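Long-range contacts in beta-L-arabinobiosidase (Bacteroides thetaiotaomicron, PDB 5MQR), which is a glycoside hydrolase linked to the breakdown of plant pectin, probably cutting arabinose-containing sugars, with sialidase activity only tentatively assigned: residues A[100-108]-A[118-126]; A[771-782]-A[829-840]. All coordinates share one frame; numbering follows the deposited sequence.

Contact 1: residues A[100-108]-A[118-126]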
loop_
_atom_site.group_PDB
_atom_site.type_symbol
_atom_site.label_atom_id
_atom_site.label_comp_id
_atom_site.label_asym_id
_atom_site.label_seq_id
_atom_site.Cartn_x
_atom_site.Cartn_y
_atom_site.Cartn_z
ATOM N N VAL A 100 32.626 5.622 -34.335
ATOM C CA VAL A 100 33.831 6.314 -34.764
ATOM C C VAL A 100 34.900 5.981 -33.735
ATOM O O VAL A 100 34.774 6.371 -32.566
ATOM C CB VAL A 100 33.634 7.842 -34.915
ATOM C CG1 VAL A 100 34.948 8.523 -35.330
ATOM C CG2 VAL A 100 32.531 8.118 -35.938
ATOM N N PRO A 101 35.945 5.249 -34.159
ATOM C CA PRO A 101 36.982 4.824 -33.215
ATOM C C PRO A 101 37.809 6.001 -32.681
ATOM O O PRO A 101 37.752 7.077 -33.269
ATOM C CB PRO A 101 37.853 3.887 -34.045
ATOM C CG PRO A 101 37.643 4.308 -35.464
ATOM C CD PRO A 101 36.272 4.901 -35.553
ATOM N N PRO A 102 38.553 5.832 -31.588
ATOM C CA PRO A 102 38.655 4.571 -30.843
ATOM C C PRO A 102 37.456 4.280 -29.942
ATOM O O PRO A 102 36.523 5.070 -29.853
ATOM C CB PRO A 102 39.964 4.734 -30.032
ATOM C CG PRO A 102 40.162 6.211 -29.909
ATOM C CD PRO A 102 39.561 6.820 -31.149
ATOM N N SER A 103 37.489 3.118 -29.311
ATOM C CA SER A 103 36.347 2.586 -28.605
ATOM C C SER A 103 36.862 1.616 -27.566
ATOM O O SER A 103 37.777 0.822 -27.854
ATOM C CB SER A 103 35.425 1.863 -29.600
ATOM O OG SER A 103 34.188 1.480 -29.016
ATOM N N GLN A 104 36.278 1.665 -26.374
ATOM C CA GLN A 104 36.706 0.811 -25.279
ATOM C C GLN A 104 35.592 0.633 -24.286
ATOM O O GLN A 104 34.561 1.298 -24.403
ATOM C CB GLN A 104 37.909 1.415 -24.570
ATOM C CG GLN A 104 37.616 2.732 -23.892
ATOM C CD GLN A 104 38.861 3.543 -23.597
ATOM O OE1 GLN A 104 39.948 3.274 -24.109
ATOM N NE2 GLN A 104 38.700 4.555 -22.753
ATOM N N THR A 105 35.818 -0.247 -23.308
ATOM C CA THR A 105 34.851 -0.544 -22.263
ATOM C C THR A 105 35.429 -0.201 -20.887
ATOM O O THR A 105 36.558 -0.564 -20.584
ATOM C CB THR A 105 34.458 -2.032 -22.340
ATOM O OG1 THR A 105 33.874 -2.281 -23.624
ATOM C CG2 THR A 105 33.465 -2.450 -21.194
ATOM N N PHE A 106 34.633 0.511 -20.093
ATOM C CA PHE A 106 34.995 0.986 -18.752
ATOM C C PHE A 106 34.311 0.145 -17.676
ATOM O O PHE A 106 33.233 -0.415 -17.915
ATOM C CB PHE A 106 34.538 2.420 -18.544
ATOM C CG PHE A 106 35.406 3.464 -19.191
ATOM C CD1 PHE A 106 36.687 3.714 -18.710
ATOM C CD2 PHE A 106 34.907 4.265 -20.207
ATOM C CE1 PHE A 106 37.476 4.730 -19.269
ATOM C CE2 PHE A 106 35.671 5.277 -20.757
ATOM C CZ PHE A 106 36.962 5.516 -20.290
ATOM N N LEU A 107 34.939 0.073 -16.504
ATOM C CA LEU A 107 34.353 -0.550 -15.309
ATOM C C LEU A 107 34.475 0.356 -14.081
ATOM O O LEU A 107 35.537 0.972 -13.853
ATOM C CB LEU A 107 35.045 -1.864 -14.978
ATOM C CG LEU A 107 34.478 -2.710 -13.839
ATOM C CD1 LEU A 107 33.176 -3.380 -14.278
ATOM C CD2 LEU A 107 35.493 -3.740 -13.392
HETATM N N MSE A 108 33.416 0.371 -13.276
HETATM C CA MSE A 108 33.349 1.103 -12.018
HETATM C C MSE A 108 32.667 0.247 -10.989
HETATM O O MSE A 108 31.786 -0.552 -11.311
HETATM C CB MSE A 108 32.372 2.266 -12.134
HETATM C CG MSE A 108 32.793 3.330 -13.101
HETATM SE SE MSE A 108 31.236 4.461 -13.461
HETATM C CE MSE A 108 31.514 5.724 -11.982
ATOM N N ASN A 118 36.512 5.495 -9.810
ATOM C CA ASN A 118 36.666 6.023 -11.155
ATOM C C ASN A 118 36.563 4.929 -12.231
ATOM O O ASN A 118 36.964 3.793 -11.996
ATOM C CB ASN A 118 37.998 6.786 -11.284
ATOM C CG ASN A 118 38.036 8.051 -10.419
ATOM O OD1 ASN A 118 37.016 8.701 -10.166
ATOM N ND2 ASN A 118 39.210 8.387 -9.953
ATOM N N PRO A 119 35.997 5.274 -13.414
ATOM C CA PRO A 119 36.000 4.331 -14.541
ATOM C C PRO A 119 37.415 3.895 -14.802
ATOM O O PRO A 119 38.316 4.721 -14.831
ATOM C CB PRO A 119 35.487 5.151 -15.729
ATOM C CG PRO A 119 34.751 6.279 -15.121
ATOM C CD PRO A 119 35.276 6.518 -13.731
ATOM N N GLU A 120 37.585 2.598 -14.961
ATOM C CA GLU A 120 38.859 1.975 -15.200
ATOM C C GLU A 120 38.685 1.262 -16.544
ATOM O O GLU A 120 37.679 0.576 -16.737
ATOM C CB GLU A 120 39.084 0.967 -14.074
ATOM C CG GLU A 120 40.441 0.977 -13.414
ATOM C CD GLU A 120 40.613 -0.189 -12.436
ATOM O OE1 GLU A 120 39.729 -0.381 -11.569
ATOM O OE2 GLU A 120 41.629 -0.912 -12.546
ATOM N N ILE A 121 39.638 1.399 -17.465
ATOM C CA ILE A 121 39.538 0.703 -18.752
ATOM C C ILE A 121 39.670 -0.804 -18.504
ATOM O O ILE A 121 40.684 -1.263 -17.967
ATOM C CB ILE A 121 40.595 1.179 -19.774
ATOM C CG1 ILE A 121 40.386 2.671 -20.124
ATOM C CG2 ILE A 121 40.532 0.351 -21.059
ATOM C CD1 ILE A 121 41.618 3.349 -20.687
ATOM N N VAL A 122 38.641 -1.561 -18.873
ATOM C CA VAL A 122 38.593 -3.007 -18.601
ATOM C C VAL A 122 38.796 -3.822 -19.892
ATOM O O VAL A 122 39.388 -4.884 -19.849
ATOM C CB VAL A 122 37.326 -3.388 -17.784
ATOM C CG1 VAL A 122 36.038 -3.217 -18.584
ATOM C CG2 VAL A 122 37.440 -4.793 -17.229
ATOM N N PHE A 123 38.329 -3.306 -21.027
ATOM C CA PHE A 123 38.756 -3.791 -22.343
ATOM C C PHE A 123 39.213 -2.580 -23.173
ATOM O O PHE A 123 38.419 -1.684 -23.412
ATOM C CB PHE A 123 37.637 -4.556 -23.035
ATOM C CG PHE A 123 37.202 -5.796 -22.287
ATOM C CD1 PHE A 123 38.074 -6.853 -22.115
ATOM C CD2 PHE A 123 35.930 -5.897 -21.745
ATOM C CE1 PHE A 123 37.699 -7.990 -21.438
ATOM C CE2 PHE A 123 35.545 -7.041 -21.058
ATOM C CZ PHE A 123 36.436 -8.087 -20.910
ATOM N N PRO A 124 40.504 -2.534 -23.574
ATOM C CA PRO A 124 41.056 -1.362 -24.224
ATOM C C PRO A 124 40.848 -1.365 -25.749
ATOM O O PRO A 124 40.403 -2.376 -26.304
ATOM C CB PRO A 124 42.562 -1.479 -23.894
ATOM C CG PRO A 124 42.827 -2.929 -23.869
ATOM C CD PRO A 124 41.537 -3.591 -23.431
ATOM N N PRO A 125 41.191 -0.246 -26.424
ATOM C CA PRO A 125 41.178 -0.184 -27.895
ATOM C C PRO A 125 41.942 -1.349 -28.528
ATOM O O PRO A 125 43.014 -1.729 -28.031
ATOM C CB PRO A 125 41.890 1.137 -28.192
ATOM C CG PRO A 125 41.644 1.978 -26.984
ATOM C CD PRO A 125 41.645 1.025 -25.828
ATOM N N TYR A 126 41.381 -1.896 -29.602
ATOM C CA TYR A 126 41.914 -3.086 -30.266
ATOM C C TYR A 126 42.161 -2.781 -31.732
ATOM O O TYR A 126 41.334 -2.170 -32.385
ATOM C CB TYR A 126 40.910 -4.229 -30.126
ATOM C CG TYR A 126 41.380 -5.582 -30.619
ATOM C CD1 TYR A 126 41.369 -5.898 -31.993
ATOM C CD2 TYR A 126 41.816 -6.571 -29.712
ATOM C CE1 TYR A 126 41.809 -7.139 -32.449
ATOM C CE2 TYR A 126 42.243 -7.821 -30.163
ATOM C CZ TYR A 126 42.247 -8.098 -31.533
ATOM O OH TYR A 126 42.649 -9.318 -31.990
HETATM O O HOH W 1 38.654 -0.895 -29.985
HETATM O O HOH W 2 36.928 1.334 -10.917
#

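Contact 2: residues A[771-782]-A[829-840]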
loop_
_atom_site.group_PDB
_atom_site.type_symbol
_atom_site.label_atom_id
_atom_site.label_comp_id
_atom_site.label_asym_id
_atom_site.label_seq_id
_atom_site.Cartn_x
_atom_site.Cartn_y
_atom_site.Cartn_z
HETATM N N MSE A 771 -15.607 7.614 30.474
HETATM C CA MSE A 771 -15.838 6.356 31.181
HETATM C C MSE A 771 -15.858 6.594 32.678
HETATM O O MSE A 771 -16.799 6.186 33.322
HETATM C CB MSE A 771 -14.800 5.314 30.758
HETATM C CG MSE A 771 -14.920 3.920 31.392
HETATM SE SE MSE A 771 -13.975 3.938 33.133
HETATM C CE MSE A 771 -12.122 4.102 32.459
ATOM N N LEU A 772 -14.855 7.264 33.242
ATOM C CA LEU A 772 -14.791 7.503 34.703
ATOM C C LEU A 772 -16.017 8.268 35.203
ATOM O O LEU A 772 -16.592 7.926 36.258
ATOM C CB LEU A 772 -13.510 8.242 35.107
ATOM C CG LEU A 772 -12.164 7.500 34.912
ATOM C CD1 LEU A 772 -10.952 8.401 35.159
ATOM C CD2 LEU A 772 -12.075 6.283 35.816
ATOM N N ASP A 773 -16.440 9.265 34.422
ATOM C CA ASP A 773 -17.628 10.069 34.747
ATOM C C ASP A 773 -18.970 9.300 34.682
ATOM O O ASP A 773 -19.929 9.722 35.299
ATOM C CB ASP A 773 -17.669 11.322 33.850
ATOM C CG ASP A 773 -18.899 12.183 34.087
ATOM O OD1 ASP A 773 -18.942 12.940 35.086
ATOM O OD2 ASP A 773 -19.835 12.066 33.266
HETATM N N MSE A 774 -19.023 8.196 33.934
HETATM C CA MSE A 774 -20.232 7.345 33.804
HETATM C C MSE A 774 -20.348 6.235 34.843
HETATM O O MSE A 774 -21.377 5.567 34.926
HETATM C CB MSE A 774 -20.270 6.698 32.400
HETATM C CG MSE A 774 -20.989 7.573 31.374
HETATM SE SE MSE A 774 -22.882 7.860 31.814
HETATM C CE MSE A 774 -23.498 5.982 31.733
ATOM N N THR A 775 -19.292 6.042 35.636
ATOM C CA THR A 775 -19.175 4.930 36.596
ATOM C C THR A 775 -20.332 4.895 37.626
ATOM O O THR A 775 -20.970 3.855 37.785
ATOM C CB THR A 775 -17.739 4.942 37.220
ATOM O OG1 THR A 775 -16.834 4.304 36.297
ATOM C CG2 THR A 775 -17.647 4.278 38.518
ATOM N N LYS A 776 -20.615 6.013 38.289
ATOM C CA LYS A 776 -21.706 6.062 39.265
ATOM C C LYS A 776 -23.059 5.731 38.653
ATOM O O LYS A 776 -23.817 4.971 39.239
ATOM C CB LYS A 776 -21.786 7.426 39.953
ATOM C CG LYS A 776 -20.620 7.681 40.888
ATOM C CD LYS A 776 -20.834 8.943 41.726
ATOM C CE LYS A 776 -19.510 9.540 42.197
ATOM N NZ LYS A 776 -19.681 10.179 43.537
ATOM N N ASP A 777 -23.318 6.277 37.464
ATOM C CA ASP A 777 -24.557 6.032 36.731
ATOM C C ASP A 777 -24.746 4.551 36.449
ATOM O O ASP A 777 -25.874 4.042 36.547
ATOM C CB ASP A 777 -24.599 6.761 35.393
ATOM C CG ASP A 777 -24.390 8.248 35.521
ATOM O OD1 ASP A 777 -23.215 8.657 35.777
ATOM O OD2 ASP A 777 -25.380 8.998 35.335
ATOM N N LEU A 778 -23.651 3.869 36.096
ATOM C CA LEU A 778 -23.684 2.429 35.840
ATOM C C LEU A 778 -23.872 1.598 37.099
ATOM O O LEU A 778 -24.534 0.552 37.039
ATOM C CB LEU A 778 -22.453 1.967 35.083
ATOM C CG LEU A 778 -22.317 2.552 33.675
ATOM C CD1 LEU A 778 -20.929 2.199 33.149
ATOM C CD2 LEU A 778 -23.433 2.092 32.742
ATOM N N GLU A 779 -23.330 2.056 38.228
ATOM C CA GLU A 779 -23.549 1.374 39.529
ATOM C C GLU A 779 -24.991 1.476 39.953
ATOM O O GLU A 779 -25.565 0.492 40.403
ATOM C CB GLU A 779 -22.684 1.952 40.668
ATOM C CG GLU A 779 -21.195 1.774 40.494
ATOM C CD GLU A 779 -20.399 2.528 41.554
ATOM O OE1 GLU A 779 -20.505 2.137 42.727
ATOM O OE2 GLU A 779 -19.666 3.494 41.195
ATOM N N THR A 780 -25.558 2.675 39.839
ATOM C CA THR A 780 -26.975 2.873 40.113
ATOM C C THR A 780 -27.833 1.927 39.248
ATOM O O THR A 780 -28.749 1.289 39.756
ATOM C CB THR A 780 -27.406 4.345 39.883
ATOM O OG1 THR A 780 -26.622 5.196 40.722
ATOM C CG2 THR A 780 -28.939 4.555 40.184
ATOM N N GLU A 781 -27.519 1.836 37.952
ATOM C CA GLU A 781 -28.227 0.893 37.079
ATOM C C GLU A 781 -28.109 -0.558 37.588
ATOM O O GLU A 781 -29.135 -1.261 37.725
ATOM C CB GLU A 781 -27.717 0.988 35.644
ATOM C CG GLU A 781 -28.389 0.034 34.674
ATOM C CD GLU A 781 -27.860 0.161 33.258
ATOM O OE1 GLU A 781 -26.712 0.633 33.065
ATOM O OE2 GLU A 781 -28.603 -0.248 32.334
ATOM N N TYR A 782 -26.870 -0.990 37.852
ATOM C CA TYR A 782 -26.597 -2.359 38.288
ATOM C C TYR A 782 -27.397 -2.694 39.562
ATOM O O TYR A 782 -28.092 -3.708 39.621
ATOM C CB TYR A 782 -25.101 -2.565 38.537
ATOM C CG TYR A 782 -24.758 -4.004 38.801
ATOM C CD1 TYR A 782 -25.006 -4.589 40.042
ATOM C CD2 TYR A 782 -24.202 -4.799 37.802
ATOM C CE1 TYR A 782 -24.711 -5.921 40.259
ATOM C CE2 TYR A 782 -23.896 -6.127 38.027
ATOM C CZ TYR A 782 -24.151 -6.684 39.248
ATOM O OH TYR A 782 -23.851 -8.012 39.455
ATOM N N ASN A 829 -21.749 -7.018 33.237
ATOM C CA ASN A 829 -21.792 -5.677 33.848
ATOM C C ASN A 829 -20.940 -5.619 35.095
ATOM O O ASN A 829 -20.188 -4.665 35.299
ATOM C CB ASN A 829 -23.212 -5.258 34.210
ATOM C CG ASN A 829 -24.087 -5.029 33.004
ATOM O OD1 ASN A 829 -23.616 -4.643 31.931
ATOM N ND2 ASN A 829 -25.382 -5.252 33.182
ATOM N N ALA A 830 -21.058 -6.660 35.904
ATOM C CA ALA A 830 -20.233 -6.824 37.101
ATOM C C ALA A 830 -18.754 -6.857 36.749
ATOM O O ALA A 830 -17.967 -6.136 37.342
ATOM C CB ALA A 830 -20.633 -8.080 37.857
ATOM N N LYS A 831 -18.382 -7.662 35.763
ATOM C CA LYS A 831 -16.982 -7.774 35.373
ATOM C C LYS A 831 -16.464 -6.414 34.897
ATOM O O LYS A 831 -15.366 -6.006 35.256
ATOM C CB LYS A 831 -16.798 -8.794 34.248
ATOM C CG LYS A 831 -15.505 -9.592 34.337
ATOM C CD LYS A 831 -14.847 -9.892 32.996
ATOM C CE LYS A 831 -15.790 -10.451 31.924
ATOM N NZ LYS A 831 -15.051 -10.482 30.623
ATOM N N ALA A 832 -17.276 -5.721 34.102
ATOM C CA ALA A 832 -16.901 -4.429 33.535
ATOM C C ALA A 832 -16.778 -3.370 34.621
ATOM O O ALA A 832 -15.853 -2.569 34.588
ATOM C CB ALA A 832 -17.897 -3.993 32.472
ATOM N N LEU A 833 -17.702 -3.371 35.577
ATOM C CA LEU A 833 -17.637 -2.422 36.674
ATOM C C LEU A 833 -16.438 -2.687 37.587
ATOM O O LEU A 833 -15.889 -1.747 38.117
ATOM C CB LEU A 833 -18.954 -2.390 37.475
ATOM C CG LEU A 833 -20.052 -1.525 36.837
ATOM C CD1 LEU A 833 -21.422 -1.912 37.351
ATOM C CD2 LEU A 833 -19.808 -0.046 37.105
ATOM N N SER A 834 -16.029 -3.945 37.751
ATOM C CA SER A 834 -14.812 -4.266 38.491
ATOM C C SER A 834 -13.590 -3.632 37.847
ATOM O O SER A 834 -12.811 -2.941 38.510
ATOM C CB SER A 834 -14.598 -5.776 38.595
ATOM O OG SER A 834 -13.484 -6.059 39.426
ATOM N N ILE A 835 -13.443 -3.872 36.546
ATOM C CA ILE A 835 -12.388 -3.228 35.745
ATOM C C ILE A 835 -12.453 -1.697 35.860
ATOM O O ILE A 835 -11.432 -1.072 36.065
ATOM C CB ILE A 835 -12.403 -3.712 34.280
ATOM C CG1 ILE A 835 -11.910 -5.166 34.206
ATOM C CG2 ILE A 835 -11.545 -2.820 33.380
ATOM C CD1 ILE A 835 -12.300 -5.901 32.938
HETATM N N MSE A 836 -13.639 -1.104 35.801
HETATM C CA MSE A 836 -13.767 0.356 35.972
HETATM C C MSE A 836 -13.364 0.827 37.346
HETATM O O MSE A 836 -12.932 1.959 37.501
HETATM C CB MSE A 836 -15.173 0.878 35.633
HETATM C CG MSE A 836 -15.402 0.718 34.131
HETATM SE SE MSE A 836 -17.175 1.388 33.580
HETATM C CE MSE A 836 -18.119 -0.318 33.324
ATOM N N GLY A 837 -13.541 -0.017 38.361
ATOM C CA GLY A 837 -13.023 0.243 39.699
ATOM C C GLY A 837 -11.508 0.364 39.720
ATOM O O GLY A 837 -10.972 1.308 40.290
ATOM N N ILE A 838 -10.818 -0.574 39.076
ATOM C CA ILE A 838 -9.354 -0.537 38.997
ATOM C C ILE A 838 -8.873 0.717 38.255
ATOM O O ILE A 838 -7.939 1.366 38.704
ATOM C CB ILE A 838 -8.774 -1.788 38.315
ATOM C CG1 ILE A 838 -9.090 -3.040 39.147
ATOM C CG2 ILE A 838 -7.260 -1.649 38.115
ATOM C CD1 ILE A 838 -9.062 -4.320 38.320
ATOM N N LEU A 839 -9.525 1.060 37.134
ATOM C CA LEU A 839 -9.175 2.266 36.362
ATOM C C LEU A 839 -9.511 3.560 37.137
ATOM O O LEU A 839 -8.841 4.562 36.959
ATOM C CB LEU A 839 -9.871 2.254 34.988
ATOM C CG LEU A 839 -9.547 1.077 34.037
ATOM C CD1 LEU A 839 -10.406 1.151 32.794
ATOM C CD2 LEU A 839 -8.074 0.993 33.644
ATOM N N SER A 840 -10.536 3.521 37.992
ATOM C CA SER A 840 -10.897 4.630 38.880
ATOM C C SER A 840 -9.902 4.813 40.031
ATOM O O SER A 840 -10.001 5.802 40.742
ATOM C CB SER A 840 -12.299 4.405 39.513
ATOM O OG SER A 840 -13.367 4.544 38.581
#

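Contact 1: residues A[100-108]-A[118-126]
Thr105 O takes two backbone N-H groups from the neighbouring strand, Val122 N at 2.9 Å and, by a longer bond, Phe123 N at 3.3 Å. Two successive residues thus face one, the mark of a classic beta bulge in this antiparallel hairpin. Thr105 N returns a nearly straight bond (176°) to Phe123 O, 3.0 Å away. Beyond the bulge, Leu107 and Glu120 form a hydrogen-bonded pair through reciprocal N-H to O bonds. Past the last rung at the other end, a water bridges Ser103 O and Tyr126 N.

Side chains pack on both faces. The Phe106 ring lies obliquely to its neighbours, with CD1 3.5 Å from Pro119 CB and CE1 3.7 Å from Ile121 CG1, and it meets Tyr91 of the adjacent strand 86-94. The Gln104 side chain crosses that of Ile121 at about a right angle, NE2 lying 3.6 Å from Ile121 CG1, while its OE1 end runs beside the Pro125 ring. On the face of Thr105 and Leu107, Val122 points CG1 between its own N and carbonyl carbon (chi1 68°), which brings that methyl to 3.7 Å from Thr105 CG2. Phe123 turns a ring edge to Thr105 CB and, like Leu107, packs on strands 148-157 and 186-192.

Strand 120-123 is one edge of a four-stranded sheet, consistent with a blade of the N-terminal propeller. Backbone bonds fix its register; the Thr105 methyl, Leu107 and Phe123 suit the buried face toward the next sheet, whereas Glu120 and Ile121 are exposed. The bulge coincides with the corner the chain turns at Val122 and probably accommodates it.

Contact 2: residues A[771-782]-A[829-840]
Tyr782 and Leu833 interlock two helices of the glycoside hydrolase domain, whose MGH1-like family has the (alpha/alpha)6-barrel fold. Segments 771-782 and 829-839 cross obliquely, their N-to-C directions 133° apart and their axes 10.3 Å apart at closest approach. Leu833 is a knob into a hole made by Thr775, Leu778, Glu779 and Tyr782: its CD2 branch meets Leu778 CB at 3.9 Å, while CD1 lies against Tyr782 CB. A branched leucine suits this place because its two methyls touch different walls of the socket.

Tyr782 holds CG trans to its own N (chi1 -172°), which sends the ring along the start of segment 829-840. Asn829 CB lies at the ring's edge, 3.8 Å from CD2, and Ala830 CB sits 3.6 Å from OH; Tyr849 meets the same ring edge-to-face. Replacing this tyrosine with an alanine would probably open a gap beside Asn829 and Ala830 and leave Leu833 less firmly held.

Farther along, Met771 and Met836, both selenomethionine, pack on leucines and each other. Met836 crosses Leu778 at about a right angle, its CE 3.8 Å from Leu778 CD1, and its CG meets Met771 SE at 3.7 Å. Bends at chi2 and chi3 of its unbranched chain lead Met771 CE on to Leu839. Last, Leu772 CD2 touches Ser840 OG, which donates to Met836 O at 2.8 Å, on the face of that carbonyl's plane opposite to Ser840 N.

The two contacts lie in different domains, on opposite sides of the chain's centre, with centres about 81 Å apart, and share no element. Contact 1 pairs neighbouring strands of an N-terminal propeller blade joined by a short loop; contact 2 brings together segments with 46 residues between them. Both are mostly buried, but contact 1 includes an edge strand of the blade and has exposed residues along it, whereas none of the touching residues of contact 2 is exposed. Their chemistry follows: main-chain hydrogen bonds set the strand register in contact 1, while in contact 2 backbone bonds stay within each helix, kinked near Lys776 in segment 771-782, and interdigitating apolar side chains make the join.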